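Local coordinates for amidohydrolase (Thermotoga maritima, PDB 3OOQ), which is probably a hydrolase of the amidohydrolase family, possibly acting on the cyclic amide bond of allantoin or a related compound, at residues Ile7-Ala12 against Arg377-Gly382; Val131-Ser136 against Asp358-Val363; Gln167-Ser170 against Gly174-Gly177; Ile249-Glu254 against Met304-Val309; Thr276-Thr279 against Asp285-Met288. One frame throughout, in Å; residues are numbered along the deposited sequence.

In the fold
Starting from the N terminus, strand 7-10 opens interaction 1, which closes only at 377-382 and so encloses the other four. Interaction 2 is nested next: 131-136, where strand 125-133 ends, meets 358-363, and it touches interaction 1 through the salt bridge from Asp381 to Arg135. Inside that loop, interactions 3 and 4 lie in series. Interaction 3 is a local closure at the start of helix 172-198. Interaction 4 joins the loops after strands 247-249 and 301-303 and encloses interaction 5, which folds the loop before helix 290-297 against itself. Interaction 1 packs the two layers of the small beta domain together, and interaction 2 ties that domain to the barrel; the other three lie among the barrel's helices and loops.

Interaction 1: Ile7-Ala12 against Arg377-Gly382; sequences ILFKNA and RVYIDG
The hydroxyl of Tyr379, whose ring carries most of this contact with Phe9 and Ile7, is held from its own strand: Arg377 NH1 donates to Tyr379 OH over 2.8 Å, with an N-H...O angle of 147°. The oxygen lies close to the guanidinium plane, at its edge. With CG beside the backbone N and opposite the carbonyl carbon (chi1 -63°), the tyrosine swings its ring toward strand 7-10, and the bond from Arg377 fixes the hydroxyl end. The ring thus offers a face to the opposing strand. Phe9 takes it edge-on. Its CZ stands over the rim of the tyrosine face, 3.5 Å from Tyr379 CE1, and CE1 of Phe9 comes down alongside. The pair is a T-shaped stack, with ring planes at 76° and centroids 5.0 Å apart. Ile7, two residues before Phe9, points the same way. Its CD1 reaches Tyr379 CE2 at 3.9 Å and lies 3.8 Å from Gly382 O, while its other branch, CG2, sits 3.5 Å above the plane of the Phe9 ring. A leucine in place of Tyr379 would probably leave the edge of Phe9 without an aromatic face and Arg377 NH1 without its hydroxyl acceptor. Val48 of strand 46-49 packs on Ile7, Phe9 and Arg377. Strand 7-10 belongs to a four-stranded sheet and strand 375-380 to a separate, larger one, between strands 361-364 and 383-387, so the rings meet between two layers of the small beta-sandwich that accompanies the barrel in many amidohydrolases.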
# COMPACT_ATOMS: atom_id res chain seq x y z
N ILE F 7 -11.04 -64.07 8.24
CA ILE F 7 -12.27 -63.64 8.88
C ILE F 7 -13.45 -64.07 8.03
O ILE F 7 -13.47 -63.86 6.81
CB ILE F 7 -12.33 -62.11 9.09
CG1 ILE F 7 -11.22 -61.64 10.04
CG2 ILE F 7 -13.69 -61.70 9.61
CD1 ILE F 7 -11.08 -60.12 10.08
N LEU F 8 -14.45 -64.66 8.67
CA LEU F 8 -15.64 -65.10 7.97
C LEU F 8 -16.84 -64.33 8.51
O LEU F 8 -17.27 -64.54 9.65
CB LEU F 8 -15.81 -66.62 8.16
CG LEU F 8 -17.02 -67.31 7.53
CD1 LEU F 8 -17.14 -66.96 6.03
CD2 LEU F 8 -16.97 -68.83 7.76
N PHE F 9 -17.37 -63.44 7.69
CA PHE F 9 -18.54 -62.65 8.08
C PHE F 9 -19.78 -63.45 7.74
O PHE F 9 -19.97 -63.82 6.58
CB PHE F 9 -18.55 -61.30 7.36
CG PHE F 9 -17.41 -60.39 7.74
CD1 PHE F 9 -17.46 -59.64 8.92
CD2 PHE F 9 -16.29 -60.29 6.92
CE1 PHE F 9 -16.40 -58.79 9.28
CE2 PHE F 9 -15.23 -59.43 7.26
CZ PHE F 9 -15.29 -58.68 8.45
N LYS F 10 -20.62 -63.70 8.73
CA LYS F 10 -21.78 -64.59 8.52
C LYS F 10 -23.14 -63.89 8.58
O LYS F 10 -23.41 -63.12 9.50
CB LYS F 10 -21.75 -65.77 9.52
CG LYS F 10 -20.49 -66.64 9.39
CD LYS F 10 -20.73 -68.09 8.92
CE LYS F 10 -22.04 -68.34 8.16
NZ LYS F 10 -21.92 -69.58 7.32
N ASN F 11 -23.98 -64.18 7.59
CA ASN F 11 -25.41 -63.88 7.67
C ASN F 11 -25.79 -62.39 7.65
O ASN F 11 -26.88 -62.01 8.10
CB ASN F 11 -26.05 -64.63 8.87
CG ASN F 11 -27.56 -64.77 8.76
OD1 ASN F 11 -28.10 -64.98 7.68
ND2 ASN F 11 -28.24 -64.64 9.89
N ALA F 12 -24.90 -61.56 7.12
CA ALA F 12 -25.23 -60.18 6.80
C ALA F 12 -26.15 -60.14 5.59
O ALA F 12 -26.23 -61.10 4.82
CB ALA F 12 -23.95 -59.39 6.49
N ARG F 377 -18.60 -51.00 12.27
CA ARG F 377 -17.20 -51.40 12.11
C ARG F 377 -16.73 -51.12 10.71
O ARG F 377 -17.53 -51.15 9.78
CB ARG F 377 -17.01 -52.91 12.33
CG ARG F 377 -17.12 -53.37 13.76
CD ARG F 377 -16.65 -54.79 13.84
NE ARG F 377 -17.02 -55.45 15.09
CZ ARG F 377 -16.72 -56.71 15.38
NH1 ARG F 377 -16.05 -57.45 14.51
NH2 ARG F 377 -17.10 -57.23 16.55
N VAL F 378 -15.43 -50.88 10.56
CA VAL F 378 -14.82 -50.69 9.24
C VAL F 378 -13.52 -51.47 9.20
O VAL F 378 -12.71 -51.39 10.14
CB VAL F 378 -14.51 -49.19 8.92
CG1 VAL F 378 -13.91 -49.04 7.49
CG2 VAL F 378 -15.76 -48.33 9.07
N TYR F 379 -13.34 -52.23 8.13
CA TYR F 379 -12.11 -52.94 7.85
C TYR F 379 -11.54 -52.34 6.59
O TYR F 379 -12.30 -51.95 5.70
CB TYR F 379 -12.38 -54.43 7.62
CG TYR F 379 -12.95 -55.16 8.83
CD1 TYR F 379 -14.31 -55.08 9.15
CD2 TYR F 379 -12.13 -55.93 9.66
CE1 TYR F 379 -14.85 -55.74 10.25
CE2 TYR F 379 -12.66 -56.61 10.78
CZ TYR F 379 -14.02 -56.51 11.05
OH TYR F 379 -14.56 -57.16 12.13
N ILE F 380 -10.22 -52.24 6.53
CA ILE F 380 -9.50 -51.81 5.34
C ILE F 380 -8.37 -52.82 5.18
O ILE F 380 -7.64 -53.08 6.14
CB ILE F 380 -8.93 -50.37 5.49
CG1 ILE F 380 -10.09 -49.35 5.49
CG2 ILE F 380 -7.91 -50.05 4.38
CD1 ILE F 380 -9.68 -47.88 5.64
N ASP F 381 -8.23 -53.40 3.99
CA ASP F 381 -7.29 -54.53 3.80
C ASP F 381 -7.48 -55.61 4.88
O ASP F 381 -6.51 -56.20 5.37
CB ASP F 381 -5.83 -54.03 3.81
CG ASP F 381 -5.57 -53.00 2.74
OD1 ASP F 381 -6.16 -53.08 1.63
OD2 ASP F 381 -4.75 -52.10 2.99
N GLY F 382 -8.73 -55.86 5.23
CA GLY F 382 -9.10 -56.92 6.16
C GLY F 382 -8.71 -56.66 7.61
O GLY F 382 -8.75 -57.57 8.43

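Interaction 2: Val131-Ser136 against Asp358-Val363; sequences VIKFRS and DADLVV
Two carboxylates, those of Asp358 and Asp360, converge on the ammonium of Lys133, and they present themselves differently. Asp360 uses the syn lone pair of OD2, on the side of its other oxygen, and takes Lys133 NZ at 2.7 Å. Asp358 is met on the anti side of its OD2, 25° out of the carboxylate plane, with Lys133 NZ at 2.6 Å from Asp358 OD2. Both are salt bridges carried by hydrogen bonds. The lysine arrives as a straight rod: every torsion beyond CG is extended, so the ammonium is delivered at full length from the end of strand 125-133. It crosses the Asp360 side chain at about a right angle, and its CE passes 3.2 Å from Asp360 OD2. An inverse gamma turn centred on Ala359 sends the methyl of that residue away and leaves the side chains before and after it pointing at Lys133. The network lies where the barrel gives way to the small beta domain, since strand 361-364 starts directly after the turn and runs beside strand 375-380. Just past that strand, Asp381 supplies NZ with a third carboxylate oxygen, OD1, while its OD2 pairs with Arg135. A methionine in place of Lys133 would probably leave Asp360 OD2 without its cation and the clustered carboxylates with less to offset their mutual repulsion. All three residues of the contact are buried, so the aspartates are probably kept ionised by their neighbours. Asp358 OD2 has a second cation in Arg349, and Asp360 OD1 accepts the backbone N of Asp381.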
# COMPACT_ATOMS: atom_id res chain seq x y z
N VAL F 131 -4.36 -41.51 -4.81
CA VAL F 131 -5.43 -42.26 -4.16
C VAL F 131 -4.86 -42.88 -2.90
O VAL F 131 -3.81 -43.52 -2.92
CB VAL F 131 -6.01 -43.38 -5.05
CG1 VAL F 131 -7.17 -44.08 -4.31
CG2 VAL F 131 -6.47 -42.82 -6.39
N ILE F 132 -5.55 -42.68 -1.78
CA ILE F 132 -5.10 -43.23 -0.53
C ILE F 132 -6.24 -43.94 0.18
O ILE F 132 -7.42 -43.73 -0.15
CB ILE F 132 -4.46 -42.14 0.40
CG1 ILE F 132 -5.48 -41.04 0.76
CG2 ILE F 132 -3.23 -41.51 -0.25
CD1 ILE F 132 -6.05 -41.14 2.13
N LYS F 133 -5.89 -44.77 1.15
CA LYS F 133 -6.86 -45.40 2.03
C LYS F 133 -6.57 -44.93 3.44
O LYS F 133 -5.43 -44.65 3.76
CB LYS F 133 -6.71 -46.91 2.01
CG LYS F 133 -7.02 -47.56 0.70
CD LYS F 133 -7.17 -49.06 0.94
CE LYS F 133 -7.19 -49.80 -0.35
NZ LYS F 133 -7.53 -51.22 -0.08
N PHE F 134 -7.61 -44.88 4.29
CA PHE F 134 -7.46 -44.41 5.67
C PHE F 134 -6.97 -45.55 6.57
O PHE F 134 -7.62 -45.87 7.56
CB PHE F 134 -8.80 -43.87 6.20
CG PHE F 134 -9.39 -42.75 5.39
CD1 PHE F 134 -8.60 -41.69 4.92
CD2 PHE F 134 -10.76 -42.71 5.14
CE1 PHE F 134 -9.15 -40.64 4.17
CE2 PHE F 134 -11.33 -41.66 4.40
CZ PHE F 134 -10.51 -40.62 3.91
N ARG F 135 -5.82 -46.14 6.23
CA ARG F 135 -5.33 -47.34 6.91
C ARG F 135 -4.29 -47.12 8.01
O ARG F 135 -4.07 -48.02 8.82
CB ARG F 135 -4.84 -48.41 5.91
CG ARG F 135 -4.01 -47.88 4.74
CD ARG F 135 -3.20 -48.98 4.04
NE ARG F 135 -3.83 -49.60 2.87
CZ ARG F 135 -3.33 -49.59 1.62
NH1 ARG F 135 -2.18 -48.99 1.34
NH2 ARG F 135 -3.98 -50.21 0.64
N SER F 136 -3.65 -45.95 8.06
CA SER F 136 -2.48 -45.77 8.91
C SER F 136 -2.15 -44.27 9.08
O SER F 136 -2.56 -43.45 8.26
CB SER F 136 -1.28 -46.52 8.29
OG SER F 136 -0.05 -46.17 8.87
N ASP F 358 -9.66 -55.86 -2.64
CA ASP F 358 -9.26 -55.49 -1.28
C ASP F 358 -10.45 -55.59 -0.31
O ASP F 358 -11.56 -55.18 -0.63
CB ASP F 358 -8.71 -54.05 -1.26
CG ASP F 358 -7.40 -53.88 -2.05
OD1 ASP F 358 -6.86 -54.87 -2.60
OD2 ASP F 358 -6.88 -52.73 -2.10
N ALA F 359 -10.19 -56.10 0.90
CA ALA F 359 -11.24 -56.29 1.90
C ALA F 359 -11.48 -55.00 2.68
O ALA F 359 -11.17 -54.88 3.88
CB ALA F 359 -10.90 -57.44 2.82
N ASP F 360 -12.01 -54.02 1.95
CA ASP F 360 -12.41 -52.75 2.54
C ASP F 360 -13.91 -52.87 2.70
O ASP F 360 -14.65 -52.80 1.71
CB ASP F 360 -12.02 -51.59 1.63
CG ASP F 360 -10.52 -51.55 1.34
OD1 ASP F 360 -9.75 -52.30 1.98
OD2 ASP F 360 -10.12 -50.74 0.46
N LEU F 361 -14.32 -53.11 3.94
CA LEU F 361 -15.70 -53.51 4.23
C LEU F 361 -16.27 -52.70 5.39
O LEU F 361 -15.58 -52.40 6.36
CB LEU F 361 -15.76 -55.02 4.55
CG LEU F 361 -15.29 -55.96 3.43
CD1 LEU F 361 -15.08 -57.40 3.92
CD2 LEU F 361 -16.24 -55.93 2.24
N VAL F 362 -17.55 -52.36 5.28
CA VAL F 362 -18.18 -51.59 6.34
C VAL F 362 -19.42 -52.32 6.82
O VAL F 362 -20.27 -52.69 6.01
CB VAL F 362 -18.58 -50.17 5.84
CG1 VAL F 362 -19.20 -49.36 6.98
CG2 VAL F 362 -17.37 -49.44 5.27
N VAL F 363 -19.50 -52.53 8.14
CA VAL F 363 -20.68 -53.10 8.78
C VAL F 363 -21.58 -51.96 9.20
O VAL F 363 -21.23 -51.16 10.06
CB VAL F 363 -20.32 -53.97 10.04
CG1 VAL F 363 -21.60 -54.53 10.68
CG2 VAL F 363 -19.35 -55.11 9.69

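Interaction 3: Gln167-Ser170 against Gly174-Gly177; sequences QTPS and GTAG
Pro169 lies against the first turn of the helix that begins just after it, and the contact with Gly174 and Thr175 is wholly van der Waals. Its CB does most of the touching, 3.4 Å from Gly174 C and 3.3 Å from Thr175 N. The peptide bond before Pro169 is cis, which bends the loop sharply at this point. Gly174 suits the fit: a CB on it would come only 3.2 Å from Pro169 CB, a tight approach.

The second kind of contact brings a polar atom against the ring. Thr175 OG1, placed beside its backbone N (chi1 -59°), lies 3.5 Å from Pro169 CB and 3.6 Å from Pro169 CG. The hydroxyl finds its hydrogen bond at Thr171 O, one turn back, while Thr171 OG1 takes the N-H of Gly174.

Across the subunit boundary, Thr168 and Ser170 bond to Thr84 and Glu82 of the second subunit. Within the chain, Pro169 also packs on Tyr162 of helix 156-164 and on Val178, so the loop is wedged between that helix and helix 172-198, whose Ala176 rests on helix 230-243.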
# COMPACT_ATOMS: atom_id res chain seq x y z
N GLN F 167 -2.31 -10.65 -12.10
CA GLN F 167 -1.42 -11.55 -12.83
C GLN F 167 -2.23 -12.42 -13.82
O GLN F 167 -3.40 -12.70 -13.57
CB GLN F 167 -0.68 -12.39 -11.78
CG GLN F 167 0.27 -13.44 -12.30
CD GLN F 167 0.96 -14.20 -11.17
OE1 GLN F 167 0.67 -14.00 -9.99
NE2 GLN F 167 1.91 -15.05 -11.54
N THR F 168 -1.62 -12.81 -14.95
CA THR F 168 -2.25 -13.74 -15.91
C THR F 168 -2.47 -15.08 -15.17
O THR F 168 -1.54 -15.57 -14.54
CB THR F 168 -1.34 -13.94 -17.14
OG1 THR F 168 -0.91 -12.66 -17.62
CG2 THR F 168 -2.05 -14.69 -18.28
N PRO F 169 -3.69 -15.65 -15.21
CA PRO F 169 -4.90 -15.23 -15.92
C PRO F 169 -5.90 -14.42 -15.11
O PRO F 169 -6.14 -14.68 -13.94
CB PRO F 169 -5.55 -16.56 -16.30
CG PRO F 169 -5.24 -17.45 -15.05
CD PRO F 169 -3.82 -17.03 -14.67
N SER F 170 -6.52 -13.46 -15.78
CA SER F 170 -7.61 -12.69 -15.20
C SER F 170 -8.89 -12.93 -16.00
O SER F 170 -9.93 -12.36 -15.69
CB SER F 170 -7.26 -11.18 -15.20
OG SER F 170 -7.05 -10.69 -16.52
N GLY F 174 -7.31 -16.21 -20.86
CA GLY F 174 -6.00 -16.33 -20.23
C GLY F 174 -5.77 -17.67 -19.55
O GLY F 174 -4.68 -18.21 -19.65
N THR F 175 -6.77 -18.20 -18.85
CA THR F 175 -6.66 -19.53 -18.21
C THR F 175 -6.33 -20.65 -19.22
O THR F 175 -5.42 -21.45 -19.01
CB THR F 175 -7.96 -19.87 -17.47
OG1 THR F 175 -8.20 -18.86 -16.50
CG2 THR F 175 -7.90 -21.26 -16.80
N ALA F 176 -7.08 -20.68 -20.31
CA ALA F 176 -6.81 -21.58 -21.42
C ALA F 176 -5.42 -21.33 -22.03
O ALA F 176 -4.69 -22.27 -22.35
CB ALA F 176 -7.92 -21.44 -22.50
N GLY F 177 -5.07 -20.06 -22.23
CA GLY F 177 -3.73 -19.75 -22.72
C GLY F 177 -2.61 -20.29 -21.84
O GLY F 177 -1.62 -20.82 -22.34

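Interaction 4: Ile249-Glu254 against Met304-Val309; sequences IEHGTE and MCDHPV
His251 and Met304 meet among the loops that follow strands 247-249 and 301-303 of the TIM (beta/alpha) barrel, at the end where amidohydrolases usually keep their catalytic centre; the histidines His63, His226 and His228 gathered around His251 are consistent with such a site. Met304, present as selenomethionine, and His251 bury the most surface here. Selenium lies 4.3 Å from the centroid of the imidazole, at an oblique 56° from the ring normal. Beyond it the methyl folds back: Met304 CE is 3.4 Å from His251 N and 3.5 Å from His251 ND1, so it presses on backbone and ring alike. CG of Met304 sits between its backbone N and carbonyl carbon (chi1 72°), and the bend at the selenium turns the methyl toward Glu250, whose CB it also meets. The carboxylate of Glu250 is paired with Arg224. His251 ND1 has its hydrogen bond with Gly272 O, and the ring stacks on His228.

Asp306 is the third partner. Its side chain touches His63 and His65 as well. With CG trans to the backbone N, it brings its carboxylate to the rim of the imidazole, its plane turned 59° from the ring, and the closest approach is to a ring carbon: Asp306 OD2 lies 3.3 Å from His251 CE1, compared with 4.1 Å from His251 NE2.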
# COMPACT_ATOMS: atom_id res chain seq x y z
N ILE F 249 -13.68 -34.84 -16.02
CA ILE F 249 -14.24 -33.55 -15.65
C ILE F 249 -14.63 -33.57 -14.17
O ILE F 249 -15.34 -34.49 -13.74
CB ILE F 249 -15.48 -33.24 -16.50
CG1 ILE F 249 -15.13 -33.14 -18.00
CG2 ILE F 249 -16.17 -31.99 -16.00
CD1 ILE F 249 -14.34 -31.84 -18.37
N GLU F 250 -14.15 -32.59 -13.40
CA GLU F 250 -14.50 -32.47 -11.99
C GLU F 250 -15.65 -31.48 -11.82
O GLU F 250 -15.64 -30.40 -12.42
CB GLU F 250 -13.32 -31.98 -11.14
CG GLU F 250 -11.96 -32.56 -11.47
CD GLU F 250 -11.94 -34.08 -11.45
OE1 GLU F 250 -11.30 -34.65 -12.36
OE2 GLU F 250 -12.57 -34.71 -10.56
N HIS F 251 -16.61 -31.85 -10.97
CA HIS F 251 -17.86 -31.10 -10.71
C HIS F 251 -18.82 -31.17 -11.91
O HIS F 251 -19.93 -31.71 -11.78
CB HIS F 251 -17.62 -29.66 -10.28
CG HIS F 251 -16.50 -29.50 -9.30
ND1 HIS F 251 -16.58 -29.97 -8.00
CD2 HIS F 251 -15.28 -28.91 -9.41
CE1 HIS F 251 -15.46 -29.68 -7.36
NE2 HIS F 251 -14.66 -29.04 -8.19
N GLY F 252 -18.41 -30.60 -13.05
CA GLY F 252 -19.22 -30.67 -14.28
C GLY F 252 -20.65 -30.21 -14.05
O GLY F 252 -21.60 -30.82 -14.54
N THR F 253 -20.79 -29.12 -13.31
CA THR F 253 -22.08 -28.60 -12.89
C THR F 253 -23.11 -28.52 -14.03
O THR F 253 -24.26 -28.90 -13.84
CB THR F 253 -21.89 -27.23 -12.19
OG1 THR F 253 -21.17 -27.45 -10.98
CG2 THR F 253 -23.21 -26.57 -11.87
N GLU F 254 -22.68 -28.07 -15.21
CA GLU F 254 -23.56 -27.96 -16.37
C GLU F 254 -23.36 -29.06 -17.41
O GLU F 254 -23.80 -28.91 -18.56
CB GLU F 254 -23.43 -26.57 -17.02
CG GLU F 254 -23.85 -25.44 -16.10
CD GLU F 254 -24.01 -24.12 -16.81
OE1 GLU F 254 -23.51 -23.96 -17.95
OE2 GLU F 254 -24.67 -23.23 -16.22
N MSE F 304 -18.86 -36.91 -5.60
CA MSE F 304 -17.95 -36.38 -4.59
C MSE F 304 -18.67 -35.51 -3.56
O MSE F 304 -19.70 -34.91 -3.86
CB MSE F 304 -16.82 -35.55 -5.23
CG MSE F 304 -17.28 -34.19 -5.79
SE MSE F 304 -15.78 -33.00 -6.13
CE MSE F 304 -15.59 -33.32 -8.06
N CYS F 305 -18.08 -35.41 -2.37
CA CYS F 305 -18.45 -34.40 -1.40
C CYS F 305 -17.68 -33.10 -1.63
O CYS F 305 -18.05 -32.05 -1.10
CB CYS F 305 -18.15 -34.90 0.02
SG CYS F 305 -19.32 -36.16 0.57
N ASP F 306 -16.60 -33.19 -2.42
CA ASP F 306 -15.59 -32.12 -2.50
C ASP F 306 -15.18 -31.66 -1.10
O ASP F 306 -15.01 -30.45 -0.84
CB ASP F 306 -16.12 -30.93 -3.30
CG ASP F 306 -15.01 -29.99 -3.78
OD1 ASP F 306 -13.83 -30.38 -3.79
OD2 ASP F 306 -15.34 -28.85 -4.15
N HIS F 307 -15.02 -32.61 -0.19
CA HIS F 307 -14.68 -32.30 1.20
C HIS F 307 -13.53 -31.28 1.23
O HIS F 307 -12.52 -31.52 0.58
CB HIS F 307 -14.30 -33.58 1.94
CG HIS F 307 -13.89 -33.37 3.37
ND1 HIS F 307 -14.72 -33.69 4.43
CD2 HIS F 307 -12.75 -32.90 3.90
CE1 HIS F 307 -14.09 -33.42 5.56
NE2 HIS F 307 -12.89 -32.94 5.27
N PRO F 308 -13.65 -30.17 2.01
CA PRO F 308 -14.61 -29.82 3.07
C PRO F 308 -15.94 -29.13 2.70
O PRO F 308 -16.71 -28.81 3.60
CB PRO F 308 -13.79 -28.89 3.97
CG PRO F 308 -12.92 -28.15 2.99
CD PRO F 308 -12.50 -29.24 2.03
N VAL F 309 -16.22 -28.94 1.42
CA VAL F 309 -17.46 -28.26 1.02
C VAL F 309 -18.67 -28.98 1.63
O VAL F 309 -19.56 -28.33 2.20
CB VAL F 309 -17.58 -28.11 -0.52
CG1 VAL F 309 -18.95 -27.57 -0.88
CG2 VAL F 309 -16.46 -27.18 -1.06

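Interaction 5: Thr276-Thr279 against Asp285-Met288; sequences TFRT and DLTM
Arg278 and Leu286 fasten the loop between strand 269-271 and helix 290-297 to itself, at a place where it also faces the third subunit. Two nitrogens of the arginine, NE and NH2, come side-on to a single backbone oxygen. Arg278 NE is 2.9 Å from Leu286 O, and Arg278 NH2 is 2.8 Å from it. Neither bond is straight, with N-H...O angles of 142° and 146°. The oxygen lies near the guanidinium plane, at its edge, yet the donors reach the carbonyl from one face of its own plane: NE is tilted from that plane, and NH2 stands well above it. CG lies beside the backbone N (chi1 -60°), and from there the chain runs extended to NE, a long straight reach that spans the loop from an inverse gamma turn centred on Arg278. Two donors on one acceptor hold the guanidinium's rotation. Leu286 CD2 covers part of one face, 3.6 Å above the guanidinium plane and offset toward the rim, and lies 3.8 Å from Arg278 NH2. Leu286 CB comes 4.1 Å from Arg278 CG, and Thr276 CG2 touches Leu286 CD1 at 4.2 Å. The remaining nitrogen, NH1, forms a salt bridge with Glu71 of the third subunit, so the arginine joins its own loop to a neighbour. Leu286 also packs on Thr253, in the loop after strand 247-249, and Thr276 on Val309, in the loop after strand 301-303. Just after Leu286, Thr287 OG1 caps the backbone N of Glu289, ahead of helix 290-297, while Met288 rests on helix 315-321.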
# COMPACT_ATOMS: atom_id res chain seq x y z
N THR F 276 -25.38 -28.47 -1.48
CA THR F 276 -24.61 -27.29 -1.14
C THR F 276 -25.20 -26.03 -1.79
O THR F 276 -25.93 -26.12 -2.78
CB THR F 276 -23.13 -27.46 -1.56
OG1 THR F 276 -22.31 -26.52 -0.86
CG2 THR F 276 -22.94 -27.26 -3.11
N PHE F 277 -24.87 -24.87 -1.23
CA PHE F 277 -25.35 -23.58 -1.75
C PHE F 277 -24.63 -23.18 -3.04
O PHE F 277 -23.42 -23.39 -3.18
CB PHE F 277 -25.11 -22.50 -0.70
CG PHE F 277 -25.71 -21.16 -1.03
CD1 PHE F 277 -27.09 -20.97 -1.00
CD2 PHE F 277 -24.87 -20.06 -1.30
CE1 PHE F 277 -27.64 -19.72 -1.27
CE2 PHE F 277 -25.41 -18.80 -1.58
CZ PHE F 277 -26.79 -18.62 -1.55
N ARG F 278 -25.38 -22.59 -3.96
CA ARG F 278 -24.82 -22.10 -5.22
C ARG F 278 -24.16 -20.76 -4.95
O ARG F 278 -24.76 -19.71 -5.11
CB ARG F 278 -25.93 -21.98 -6.28
CG ARG F 278 -26.62 -23.31 -6.58
CD ARG F 278 -27.97 -23.11 -7.29
NE ARG F 278 -28.65 -24.40 -7.51
CZ ARG F 278 -29.36 -25.06 -6.59
NH1 ARG F 278 -29.49 -24.57 -5.35
NH2 ARG F 278 -29.92 -26.22 -6.89
N THR F 279 -22.91 -20.81 -4.50
CA THR F 279 -22.17 -19.64 -4.04
C THR F 279 -21.72 -18.74 -5.18
O THR F 279 -21.36 -17.59 -4.95
CB THR F 279 -20.89 -20.08 -3.31
OG1 THR F 279 -20.18 -21.01 -4.15
CG2 THR F 279 -21.20 -20.74 -1.98
N ASP F 285 -26.97 -22.91 -12.17
CA ASP F 285 -27.81 -24.00 -12.68
C ASP F 285 -27.48 -25.38 -12.10
O ASP F 285 -27.87 -26.41 -12.67
CB ASP F 285 -27.77 -24.05 -14.22
CG ASP F 285 -28.59 -22.94 -14.86
OD1 ASP F 285 -29.43 -22.33 -14.17
OD2 ASP F 285 -28.41 -22.66 -16.05
N LEU F 286 -26.76 -25.41 -10.98
CA LEU F 286 -26.52 -26.67 -10.26
C LEU F 286 -27.85 -27.31 -9.88
O LEU F 286 -28.75 -26.63 -9.42
CB LEU F 286 -25.64 -26.43 -9.01
CG LEU F 286 -25.31 -27.52 -7.98
CD1 LEU F 286 -24.11 -27.09 -7.17
CD2 LEU F 286 -26.43 -27.70 -7.02
N THR F 287 -27.97 -28.61 -10.12
CA THR F 287 -29.17 -29.36 -9.74
C THR F 287 -28.81 -30.80 -9.40
O THR F 287 -27.94 -31.42 -10.04
CB THR F 287 -30.28 -29.32 -10.83
OG1 THR F 287 -31.33 -30.25 -10.47
CG2 THR F 287 -29.72 -29.70 -12.22
N MSE F 288 -29.46 -31.31 -8.37
CA MSE F 288 -29.28 -32.70 -7.99
C MSE F 288 -29.85 -33.67 -9.03
O MSE F 288 -29.49 -34.85 -9.05
CB MSE F 288 -29.93 -32.95 -6.64
CG MSE F 288 -29.24 -34.04 -5.90
SE MSE F 288 -29.17 -33.54 -4.07
CE MSE F 288 -27.56 -34.48 -3.59